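Local coordinates for putative uncharacterized protein (PDB 3ME7) that probably binds copper and takes part in electron transfer, as a thioredoxin-fold member of the SCO1/2 family with a redox-active disulfide, at residues Thr38-Arg41 / Ala42-Leu46; Thr69-Asp73 / Pro74-Leu78; Asp80-Arg83 / Phe84-Glu87. All blocks are in the same frame, centred on the assembly; numbering follows the deposited sequence. Where two conformers were deposited one is given.

Contact 1: Thr38-Arg41 / Ala42-Leu46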
ATOM      1  N   THR A  38       2.134   9.943  -8.394  1.00 12.83           N
ATOM      2  CA  THR A  38       0.884  10.391  -9.032  1.00 14.05           C
ATOM      3  C   THR A  38       1.051  10.748 -10.500  1.00 15.44           C
ATOM      4  O   THR A  38       0.088  10.686 -11.263  1.00 17.35           O
ATOM      5  CB  THR A  38       0.131  11.510  -8.251  1.00 15.21           C
ATOM      6  OG1 THR A  38       0.846  12.749  -8.322  1.00 17.39           O
ATOM      7  CG2 THR A  38      -0.109  11.109  -6.794  1.00 17.29           C
ATOM      8  N   HIS A  39       2.273  11.102 -10.890  1.00 14.55           N
ATOM      9  CA  HIS A  39       2.554  11.422 -12.284  1.00 16.25           C
ATOM     10  C   HIS A  39       3.110  10.219 -13.038  1.00 17.02           C
ATOM     11  O   HIS A  39       3.589  10.349 -14.153  1.00 18.53           O
ATOM     12  CB  HIS A  39       3.500  12.614 -12.380  1.00 17.98           C
ATOM     13  CG  HIS A  39       2.903  13.890 -11.886  1.00 20.43           C
ATOM     14  ND1 HIS A  39       2.018  14.635 -12.638  1.00 20.03           N
ATOM     15  CD2 HIS A  39       3.075  14.565 -10.725  1.00 19.64           C
ATOM     16  CE1 HIS A  39       1.659  15.707 -11.953  1.00 20.35           C
ATOM     17  NE2 HIS A  39       2.288  15.691 -10.790  1.00 20.62           N
ATOM     18  N   CYS A  40       3.010   9.037 -12.429  1.00 16.83           N
ATOM     19  CA  CYS A  40       3.545   7.796 -12.986  1.00 17.83           C
ATOM     20  C   CYS A  40       2.612   7.277 -14.086  1.00 19.51           C
ATOM     21  O   CYS A  40       1.493   6.837 -13.815  1.00 20.37           O
ATOM     22  CB  CYS A  40       3.663   6.799 -11.836  1.00 17.46           C
ATOM     23  SG  CYS A  40       4.304   5.113 -12.076  1.00 21.99           S
ATOM     24  N   ARG A  41       3.067   7.342 -15.331  1.00 19.95           N
ATOM     25  CA  ARG A  41       2.227   6.883 -16.440  1.00 20.83           C
ATOM     26  C   ARG A  41       2.574   5.493 -16.967  1.00 19.49           C
ATOM     27  O   ARG A  41       1.903   4.987 -17.871  1.00 19.37           O
ATOM     28  CB  ARG A  41       2.196   7.911 -17.570  1.00 22.62           C
ATOM     29  CG  ARG A  41       1.189   9.025 -17.302  1.00 35.53           C
ATOM     30  CD  ARG A  41       1.116  10.017 -18.430  1.00 25.45           C
ATOM     31  NE  ARG A  41       2.411  10.650 -18.691  1.00 35.77           N
ATOM     32  CZ  ARG A  41       3.075  10.571 -19.845  1.00 27.23           C
ATOM     33  NH1 ARG A  41       2.576   9.892 -20.873  1.00 35.95           N
ATOM     34  NH2 ARG A  41       4.245  11.183 -19.975  1.00 35.79           N
ATOM     35  N   ALA A  42       3.604   4.876 -16.394  1.00 18.55           N
ATOM     36  CA  ALA A  42       4.069   3.570 -16.871  1.00 18.57           C
ATOM     37  C   ALA A  42       3.552   2.405 -16.023  1.00 18.19           C
ATOM     38  O   ALA A  42       2.510   1.825 -16.326  1.00 18.75           O
ATOM     39  CB  ALA A  42       5.609   3.549 -16.980  1.00 18.75           C
ATOM     40  N   ALA A  43       4.264   2.068 -14.956  1.00 17.18           N
ATOM     41  CA  ALA A  43       3.918   0.893 -14.168  1.00 16.37           C
ATOM     42  C   ALA A  43       2.738   1.137 -13.241  1.00 15.56           C
ATOM     43  O   ALA A  43       1.929   0.221 -13.021  1.00 15.03           O
ATOM     44  CB  ALA A  43       5.125   0.394 -13.366  1.00 16.70           C
ATOM     45  N   CYS A  44       2.624   2.353 -12.704  1.00 15.52           N
ATOM     46  CA  CYS A  44       1.626   2.603 -11.653  1.00 16.01           C
ATOM     47  C   CYS A  44       0.166   2.494 -12.117  1.00 14.37           C
ATOM     48  O   CYS A  44      -0.657   1.983 -11.353  1.00 13.91           O
ATOM     49  CB  CYS A  44       1.873   3.899 -10.879  1.00 18.14           C
ATOM     50  SG  CYS A  44       3.587   4.152 -10.387  1.00 17.72           S
ATOM     51  N   PRO A  45      -0.164   2.957 -13.345  1.00 13.51           N
ATOM     52  CA  PRO A  45      -1.524   2.649 -13.810  1.00 13.49           C
ATOM     53  C   PRO A  45      -1.752   1.148 -13.891  1.00 13.86           C
ATOM     54  O   PRO A  45      -2.845   0.683 -13.606  1.00 14.32           O
ATOM     55  CB  PRO A  45      -1.592   3.298 -15.211  1.00 13.08           C
ATOM     56  CG  PRO A  45      -0.533   4.351 -15.196  1.00 15.11           C
ATOM     57  CD  PRO A  45       0.560   3.796 -14.315  1.00 13.07           C
ATOM     58  N   LEU A  46      -0.729   0.386 -14.275  1.00 12.86           N
ATOM     59  CA  LEU A  46      -0.890  -1.066 -14.371  1.00 13.07           C
ATOM     60  C   LEU A  46      -1.152  -1.679 -12.988  1.00 12.19           C
ATOM     61  O   LEU A  46      -2.075  -2.472 -12.821  1.00 12.48           O
ATOM     62  CB  LEU A  46       0.318  -1.713 -15.059  1.00 13.43           C
ATOM     63  CG  LEU A  46       0.658  -1.167 -16.455  1.00 13.13           C
ATOM     64  CD1 LEU A  46       1.792  -1.981 -17.072  1.00 14.30           C
ATOM     65  CD2 LEU A  46      -0.582  -1.199 -17.344  1.00 14.36           C
TER
HETATM   66  O   HOH W   1       1.090   1.960 -18.520  1.00 29.98           O

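Contact 2: Thr69-Asp73 / Pro74-Leu78. With SO4 (sulfate ion), chain C.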
ATOM      1  N   THR A  69      -3.159   3.113  -0.984  1.00  7.62           N
ATOM      2  CA  THR A  69      -2.280   3.556  -2.062  1.00  7.72           C
ATOM      3  C   THR A  69      -1.515   4.753  -1.533  1.00  8.07           C
ATOM      4  O   THR A  69      -2.112   5.704  -1.016  1.00  8.34           O
ATOM      5  CB  THR A  69      -3.092   3.947  -3.310  1.00  8.19           C
ATOM      6  OG1 THR A  69      -3.704   2.775  -3.865  1.00  9.17           O
ATOM      7  CG2 THR A  69      -2.199   4.574  -4.382  1.00  9.93           C
ATOM      8  N   PHE A  70      -0.194   4.716  -1.602  1.00  7.88           N
ATOM      9  CA  PHE A  70       0.560   5.876  -1.134  1.00  9.38           C
ATOM     10  C   PHE A  70       1.580   6.336  -2.149  1.00  8.22           C
ATOM     11  O   PHE A  70       2.153   5.522  -2.881  1.00  8.19           O
ATOM     12  CB  PHE A  70       1.208   5.637   0.228  1.00 11.34           C
ATOM     13  CG  PHE A  70       2.439   4.814   0.181  1.00 12.96           C
ATOM     14  CD1 PHE A  70       2.360   3.446   0.273  1.00 13.47           C
ATOM     15  CD2 PHE A  70       3.693   5.416   0.101  1.00 12.21           C
ATOM     16  CE1 PHE A  70       3.503   2.662   0.256  1.00 13.38           C
ATOM     17  CE2 PHE A  70       4.841   4.647   0.074  1.00 13.67           C
ATOM     18  CZ  PHE A  70       4.749   3.261   0.153  1.00 13.11           C
ATOM     19  N   THR A  71       1.771   7.643  -2.219  1.00  8.08           N
ATOM     20  CA  THR A  71       2.795   8.178  -3.113  1.00  8.47           C
ATOM     21  C   THR A  71       4.186   8.282  -2.480  1.00  9.18           C
ATOM     22  O   THR A  71       4.347   8.732  -1.354  1.00  9.75           O
ATOM     23  CB  THR A  71       2.396   9.517  -3.758  1.00  8.19           C
ATOM     24  OG1 THR A  71       3.525   9.985  -4.523  1.00 10.45           O
ATOM     25  CG2 THR A  71       2.057  10.553  -2.685  1.00 11.15           C
ATOM     26  N   PHE A  72       5.182   7.823  -3.225  1.00  8.43           N
ATOM     27  CA  PHE A  72       6.579   7.947  -2.791  1.00  9.70           C
ATOM     28  C   PHE A  72       7.324   9.124  -3.379  1.00 10.62           C
ATOM     29  O   PHE A  72       8.530   9.298  -3.107  1.00 10.89           O
ATOM     30  CB  PHE A  72       7.358   6.647  -2.975  1.00  9.63           C
ATOM     31  CG  PHE A  72       7.476   6.187  -4.397  1.00 11.07           C
ATOM     32  CD1 PHE A  72       8.450   6.719  -5.252  1.00 10.35           C
ATOM     33  CD2 PHE A  72       6.649   5.170  -4.863  1.00 10.57           C
ATOM     34  CE1 PHE A  72       8.581   6.240  -6.597  1.00 12.04           C
ATOM     35  CE2 PHE A  72       6.760   4.692  -6.170  1.00 11.86           C
ATOM     36  CZ  PHE A  72       7.701   5.220  -7.034  1.00 10.73           C
ATOM     37  N   ASP A  73       6.616   9.942  -4.152  1.00 10.98           N
ATOM     38  CA  ASP A  73       7.206  11.162  -4.673  1.00 12.38           C
ATOM     39  C   ASP A  73       7.005  12.273  -3.655  1.00 13.00           C
ATOM     40  O   ASP A  73       5.883  12.721  -3.465  1.00 13.26           O
ATOM     41  CB  ASP A  73       6.570  11.529  -6.007  1.00 13.57           C
ATOM     42  CG  ASP A  73       7.256  12.709  -6.681  1.00 18.64           C
ATOM     43  OD1 ASP A  73       8.034  13.420  -6.012  1.00 14.89           O
ATOM     44  OD2 ASP A  73       7.005  12.922  -7.885  1.00 15.75           O
ATOM     45  N   PRO A  74       8.098  12.737  -3.003  1.00 14.58           N
ATOM     46  CA  PRO A  74       7.911  13.741  -1.950  1.00 15.11           C
ATOM     47  C   PRO A  74       7.448  15.104  -2.435  1.00 15.28           C
ATOM     48  O   PRO A  74       7.119  15.951  -1.604  1.00 14.99           O
ATOM     49  CB  PRO A  74       9.290  13.840  -1.285  1.00 15.94           C
ATOM     50  CG  PRO A  74      10.220  13.348  -2.266  1.00 15.46           C
ATOM     51  CD  PRO A  74       9.515  12.373  -3.169  1.00 15.74           C
ATOM     52  N   LYS A  75       7.385  15.302  -3.749  1.00 15.57           N
ATOM     53  CA  LYS A  75       6.862  16.535  -4.324  1.00 16.01           C
ATOM     54  C   LYS A  75       5.334  16.492  -4.471  1.00 14.30           C
ATOM     55  O   LYS A  75       4.695  17.523  -4.701  1.00 15.06           O
ATOM     56  CB  LYS A  75       7.537  16.835  -5.675  1.00 18.35           C
ATOM     57  CG  LYS A  75       9.051  17.075  -5.560  1.00 32.44           C
ATOM     58  CD  LYS A  75       9.648  17.750  -6.796  1.00 21.50           C
ATOM     59  CE  LYS A  75       9.114  19.173  -7.005  1.00 32.60           C
ATOM     60  NZ  LYS A  75       9.612  20.126  -5.966  1.00 23.20           N
ATOM     61  N   ASP A  76       4.745  15.305  -4.296  1.00 12.89           N
ATOM     62  CA  ASP A  76       3.302  15.159  -4.445  1.00 12.06           C
ATOM     63  C   ASP A  76       2.575  15.853  -3.284  1.00 11.50           C
ATOM     64  O   ASP A  76       2.964  15.714  -2.115  1.00 12.22           O
ATOM     65  CB  ASP A  76       2.896  13.674  -4.532  1.00 11.72           C
ATOM     66  CG  ASP A  76       2.969  13.109  -5.946  1.00 16.46           C
ATOM     67  OD1 ASP A  76       3.195  13.866  -6.915  1.00 12.92           O
ATOM     68  OD2 ASP A  76       2.784  11.884  -6.099  1.00 11.85           O
ATOM     69  N   THR A  77       1.553  16.628  -3.628  1.00 10.83           N
ATOM     70  CA  THR A  77       0.730  17.357  -2.670  1.00 11.07           C
ATOM     71  C   THR A  77      -0.648  16.700  -2.542  1.00 11.32           C
ATOM     72  O   THR A  77      -0.978  15.736  -3.264  1.00 11.62           O
ATOM     73  CB  THR A  77       0.496  18.787  -3.153  1.00 10.92           C
ATOM     74  OG1 THR A  77      -0.226  18.740  -4.384  1.00 12.72           O
ATOM     75  CG2 THR A  77       1.833  19.525  -3.356  1.00 13.09           C
ATOM     76  N   LEU A  78      -1.451  17.247  -1.630  1.00 11.26           N
ATOM     77  CA  LEU A  78      -2.843  16.809  -1.455  1.00 11.61           C
ATOM     78  C   LEU A  78      -3.636  16.924  -2.756  1.00 11.07           C
ATOM     79  O   LEU A  78      -4.412  16.042  -3.089  1.00 10.30           O
ATOM     80  CB  LEU A  78      -3.512  17.583  -0.319  1.00 12.95           C
ATOM     81  CG  LEU A  78      -2.918  17.287   1.065  1.00 12.22           C
ATOM     82  CD1 LEU A  78      -3.586  18.159   2.118  1.00 14.45           C
ATOM     83  CD2 LEU A  78      -3.066  15.827   1.434  1.00 14.73           C
TER
HETATM   84  S   SO4 C 501       0.339  19.639   0.894  1.00 15.65           S
HETATM   85  O1  SO4 C 501       0.653  18.221   0.756  1.00 20.24           O
HETATM   86  O2  SO4 C 501       0.008  19.925   2.281  1.00 21.51           O
HETATM   87  O3  SO4 C 501       1.482  20.445   0.457  1.00 20.02           O
HETATM   88  O4  SO4 C 501      -0.829  19.955   0.070  1.00 19.97           O
HETATM   89  O   HOH W   2       4.401  13.443  -1.267  1.00 11.19           O
HETATM   90  O   HOH W   3       4.451  12.211  -8.923  1.00 13.53           O

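Contact 3: Asp80-Arg83 / Phe84-Glu87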
ATOM      1  N   ASP A  80      -2.408  16.587  -5.753  1.00 10.23           N
ATOM      2  CA  ASP A  80      -1.950  15.460  -6.572  1.00 10.61           C
ATOM      3  C   ASP A  80      -2.616  14.137  -6.203  1.00 10.09           C
ATOM      4  O   ASP A  80      -3.028  13.387  -7.094  1.00 10.50           O
ATOM      5  CB  ASP A  80      -0.435  15.298  -6.491  1.00 11.51           C
ATOM      6  CG  ASP A  80       0.311  16.452  -7.116  1.00 10.43           C
ATOM      7  OD1 ASP A  80      -0.013  16.841  -8.255  1.00 12.81           O
ATOM      8  OD2 ASP A  80       1.232  16.974  -6.471  1.00 12.45           O
ATOM      9  N   ILE A  81      -2.700  13.839  -4.903  1.00 10.23           N
ATOM     10  CA  ILE A  81      -3.295  12.560  -4.504  1.00  9.91           C
ATOM     11  C   ILE A  81      -4.813  12.529  -4.684  1.00 10.19           C
ATOM     12  O   ILE A  81      -5.376  11.472  -4.962  1.00 10.43           O
ATOM     13  CB  ILE A  81      -2.854  12.068  -3.100  1.00 10.50           C
ATOM     14  CG1 ILE A  81      -3.141  13.107  -2.010  1.00 11.22           C
ATOM     15  CG2 ILE A  81      -1.388  11.624  -3.133  1.00 11.31           C
ATOM     16  CD1 ILE A  81      -3.001  12.524  -0.604  1.00 10.12           C
ATOM     17  N   LYS A  82      -5.459  13.683  -4.518  1.00 10.53           N
ATOM     18  CA  LYS A  82      -6.885  13.814  -4.806  0.50 10.88           C
ATOM     19  C   LYS A  82      -7.165  13.543  -6.287  1.00 10.92           C
ATOM     20  O   LYS A  82      -8.120  12.842  -6.630  1.00 11.01           O
ATOM     21  CB  LYS A  82      -7.385  15.206  -4.404  0.50 10.81           C
ATOM     22  CG  LYS A  82      -8.895  15.378  -4.518  0.50 16.29           C
ATOM     23  CD  LYS A  82      -9.600  14.309  -3.718  0.50 11.58           C
ATOM     24  CE  LYS A  82     -11.100  14.325  -3.946  0.50 17.17           C
ATOM     25  NZ  LYS A  82     -11.734  13.089  -3.421  0.50 11.49           N
ATOM     26  N   ARG A  83      -6.336  14.113  -7.156  1.00 11.24           N
ATOM     27  CA  ARG A  83      -6.431  13.839  -8.603  1.00 11.13           C
ATOM     28  C   ARG A  83      -6.285  12.327  -8.899  1.00 10.82           C
ATOM     29  O   ARG A  83      -7.080  11.747  -9.648  1.00 10.75           O
ATOM     30  CB  ARG A  83      -5.377  14.657  -9.356  1.00 12.51           C
ATOM     31  CG  ARG A  83      -5.573  14.727 -10.888  1.00 18.55           C
ATOM     32  CD  ARG A  83      -4.367  15.393 -11.583  1.00 16.03           C
ATOM     33  NE  ARG A  83      -3.159  14.588 -11.398  1.00 19.92           N
ATOM     34  CZ  ARG A  83      -2.054  14.989 -10.770  1.00 18.64           C
ATOM     35  NH1 ARG A  83      -1.964  16.212 -10.267  1.00 20.10           N
ATOM     36  NH2 ARG A  83      -1.041  14.149 -10.630  1.00 20.87           N
ATOM     37  N   PHE A  84      -5.304  11.689  -8.261  1.00 10.36           N
ATOM     38  CA  PHE A  84      -5.087  10.245  -8.424  1.00 10.83           C
ATOM     39  C   PHE A  84      -6.306   9.435  -7.965  1.00 11.32           C
ATOM     40  O   PHE A  84      -6.749   8.533  -8.670  1.00 11.96           O
ATOM     41  CB  PHE A  84      -3.816   9.812  -7.675  1.00 11.26           C
ATOM     42  CG  PHE A  84      -3.391   8.392  -7.951  1.00 11.67           C
ATOM     43  CD1 PHE A  84      -3.925   7.330  -7.205  1.00 11.82           C
ATOM     44  CD2 PHE A  84      -2.446   8.114  -8.935  1.00 12.36           C
ATOM     45  CE1 PHE A  84      -3.539   6.008  -7.468  1.00 11.87           C
ATOM     46  CE2 PHE A  84      -2.046   6.794  -9.185  1.00 12.52           C
ATOM     47  CZ  PHE A  84      -2.597   5.756  -8.448  1.00 12.70           C
ATOM     48  N   GLN A  85      -6.866   9.793  -6.805  1.00 10.91           N
ATOM     49  CA  GLN A  85      -8.026   9.084  -6.252  1.00 11.43           C
ATOM     50  C   GLN A  85      -9.203   9.107  -7.218  1.00 11.67           C
ATOM     51  O   GLN A  85      -9.828   8.078  -7.485  1.00 11.85           O
ATOM     52  CB  GLN A  85      -8.444   9.703  -4.920  1.00 11.50           C
ATOM     53  CG  GLN A  85      -9.662   9.011  -4.292  1.00 13.03           C
ATOM     54  CD  GLN A  85     -10.464   9.915  -3.397  1.00 12.46           C
ATOM     55  OE1 GLN A  85     -10.018  11.002  -3.041  1.00 13.81           O
ATOM     56  NE2 GLN A  85     -11.682   9.488  -3.050  1.00 14.16           N
ATOM     57  N   LYS A  86      -9.486  10.294  -7.743  1.00 11.69           N
ATOM     58  CA  LYS A  86     -10.608  10.477  -8.659  1.00 12.95           C
ATOM     59  C   LYS A  86     -10.345   9.753  -9.967  1.00 13.23           C
ATOM     60  O   LYS A  86     -11.262   9.160 -10.542  1.00 14.84           O
ATOM     61  CB  LYS A  86     -10.845  11.962  -8.913  1.00 14.63           C
ATOM     62  CG  LYS A  86     -11.533  12.689  -7.770  1.00 28.48           C
ATOM     63  CD  LYS A  86     -12.068  14.044  -8.227  1.00 18.44           C
ATOM     64  CE  LYS A  86     -12.892  14.720  -7.145  1.00 29.27           C
ATOM     65  NZ  LYS A  86     -13.825  15.712  -7.738  1.00 20.05           N
ATOM     66  N   GLU A  87      -9.088   9.791 -10.420  1.00 12.52           N
ATOM     67  CA  GLU A  87      -8.687   9.148 -11.672  1.00 13.03           C
ATOM     68  C   GLU A  87      -9.079   7.673 -11.699  1.00 13.95           C
ATOM     69  O   GLU A  87      -9.598   7.169 -12.707  1.00 14.68           O
ATOM     70  CB  GLU A  87      -7.185   9.292 -11.887  1.00 13.76           C
ATOM     71  CG  GLU A  87      -6.685   8.682 -13.187  1.00 16.83           C
ATOM     72  CD  GLU A  87      -5.275   9.086 -13.497  1.00 13.67           C
ATOM     73  OE1 GLU A  87      -4.854  10.198 -13.079  1.00 17.41           O
ATOM     74  OE2 GLU A  87      -4.582   8.300 -14.175  1.00 17.51           O
TER
HETATM   75  O   HOH W   4      -3.024  11.312 -11.428  1.00 30.33           O

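Contact 1: Thr38-Arg41 / Ala42-Leu46
The backbone turns from Cys40 into the first turn of helix 43-52, bringing the CA atoms of Cys40 and Cys44 to 5.7 Å. A disulfide closes this short loop, with Cys40 SG 2.1 Å from Cys44 SG and a dihedral of 78° about the sulfur-sulfur bond. The two sulfurs reach each other by different torsions. Cys40 SG lies opposite its own backbone N (chi1 -180°), which places it against Cys44 SG. Cys44 SG stays beside its backbone N (chi1 -45°) and turns back to the loop. This is the CxxxC motif of SCO proteins, set at the start of a helix as in the thioredoxin fold. Both cysteines are predicted copper ligands, as is His126, whose side chain lies about 4 Å from that of Cys44. The Pro45 ring rests against two carbonyls of the loop: CD sits 3.2 Å from Cys40 O and CG 3.7 Å from Arg41 O. Replacing Pro45 with an alanine would probably open a gap beside these two carbonyls and let them shift more easily. A water bridges two carbonyls of the turn, donating to Arg41 O and, at 2.6 Å, to Ala42 O.

Contact 2: Thr69-Asp73 / Pro74-Leu78
Asp76 turns its side chain back to Thr71 at the end of strand 66-71. Its CB lies 3.7 Å from Thr71 CG2 and also packs near Asp73 O. With CG beside its backbone N (chi1 -86°), the carboxylate lies near the Thr71 hydroxyl. One branch, OD2, accepts a hydrogen bond of 2.6 Å from Thr71 OG1. The hydroxyl meets it on the anti side, 28° out of the carboxylate plane. OD2 also accepts from Thr38 N, so two donors grip this buried oxygen. The other branch, OD1, is 4.0 Å from Asp73 OD2. Water 3 donates to both oxygens of this like-charged pair, which probably eases their repulsion.

The chain between the two aspartates is a type I beta turn, closed by Asp76 N donating to Asp73 O at 2.9 Å. It leads out of strand 66-71 toward helix 78-87, in the first half of a beta-alpha-beta unit. An ST turn precedes it: Asp73 N donates to Thr71 OG1 at 3.1 Å, so that hydroxyl both gives and accepts. Asp73 CG is anti to its backbone N (chi1 -173°), and OD1 accepts from Lys75 N at 3.0 Å, with the donor above the carboxylate plane. Water 2 joins Asp73 O to Asp76 O. Farther along, Thr77 is the N-cap of helix 78-87. Leu78 N, at the start of that helix, donates to O4 of a sulfate that also binds Lys99 and probably comes from the crystallisation liquor.

Contact 3: Asp80-Arg83 / Phe84-Glu87
Lys82 has two conformers, and in one of them it meets Gln85 along one side of helix 78-87. In that conformer Lys82 NZ donates to Gln85 OE1 at 2.7 Å. The lysine chain then bends at chi2 (55°), which brings NZ back to the amide oxygen, 44° out of its plane. Gln85 OE1 is also hydrogen-bonded to Ser16, and NE2 bonds Tyr17 and Ile90 O, so both ends of the amide are held. Among the charged groups, Arg83 NH1 forms a salt bridge of 2.9 Å with Asp80 OD1. It meets the anti lone pair of that oxygen, and the face of the guanidinium lies over Asp80 O. Water 4 accepts from Arg83 NE and donates to Glu87 OE1. The backbone bonds are those of an alpha helix: Phe84 N to Asp80 O, Gln85 N to Ile81 O, Lys86 N to Lys82 O and Glu87 N to Arg83 O. The helix is the crossover of the beta-alpha-beta unit between strands 66-71 and 95-100. Ile81 and Phe84 pack on both strands, while Arg83 touches the loop residues Thr38 and His39.

Overall arrangement
From the N terminus, strand 31-36 leads into contact 1, which closes the short loop before helix 43-52. The chain then returns through strand 66-71 to contact 2, which shapes the turn leading to helix 78-87. Contact 3 lies along that helix, before strand 95-100. The three follow in series; none encloses or crosses another. Contact 1 meets the other two through the 38-41 loop. Thr38 OG1 probably hydrogen-bonds Asp76 OD1 of contact 2, and His39 packs on Asp80 and Arg83 of contact 3. Thr71 CG2 packs on Ile81 CG2, joining contacts 2 and 3. Together they tie the cysteine loop to the neighbouring beta-alpha-beta unit.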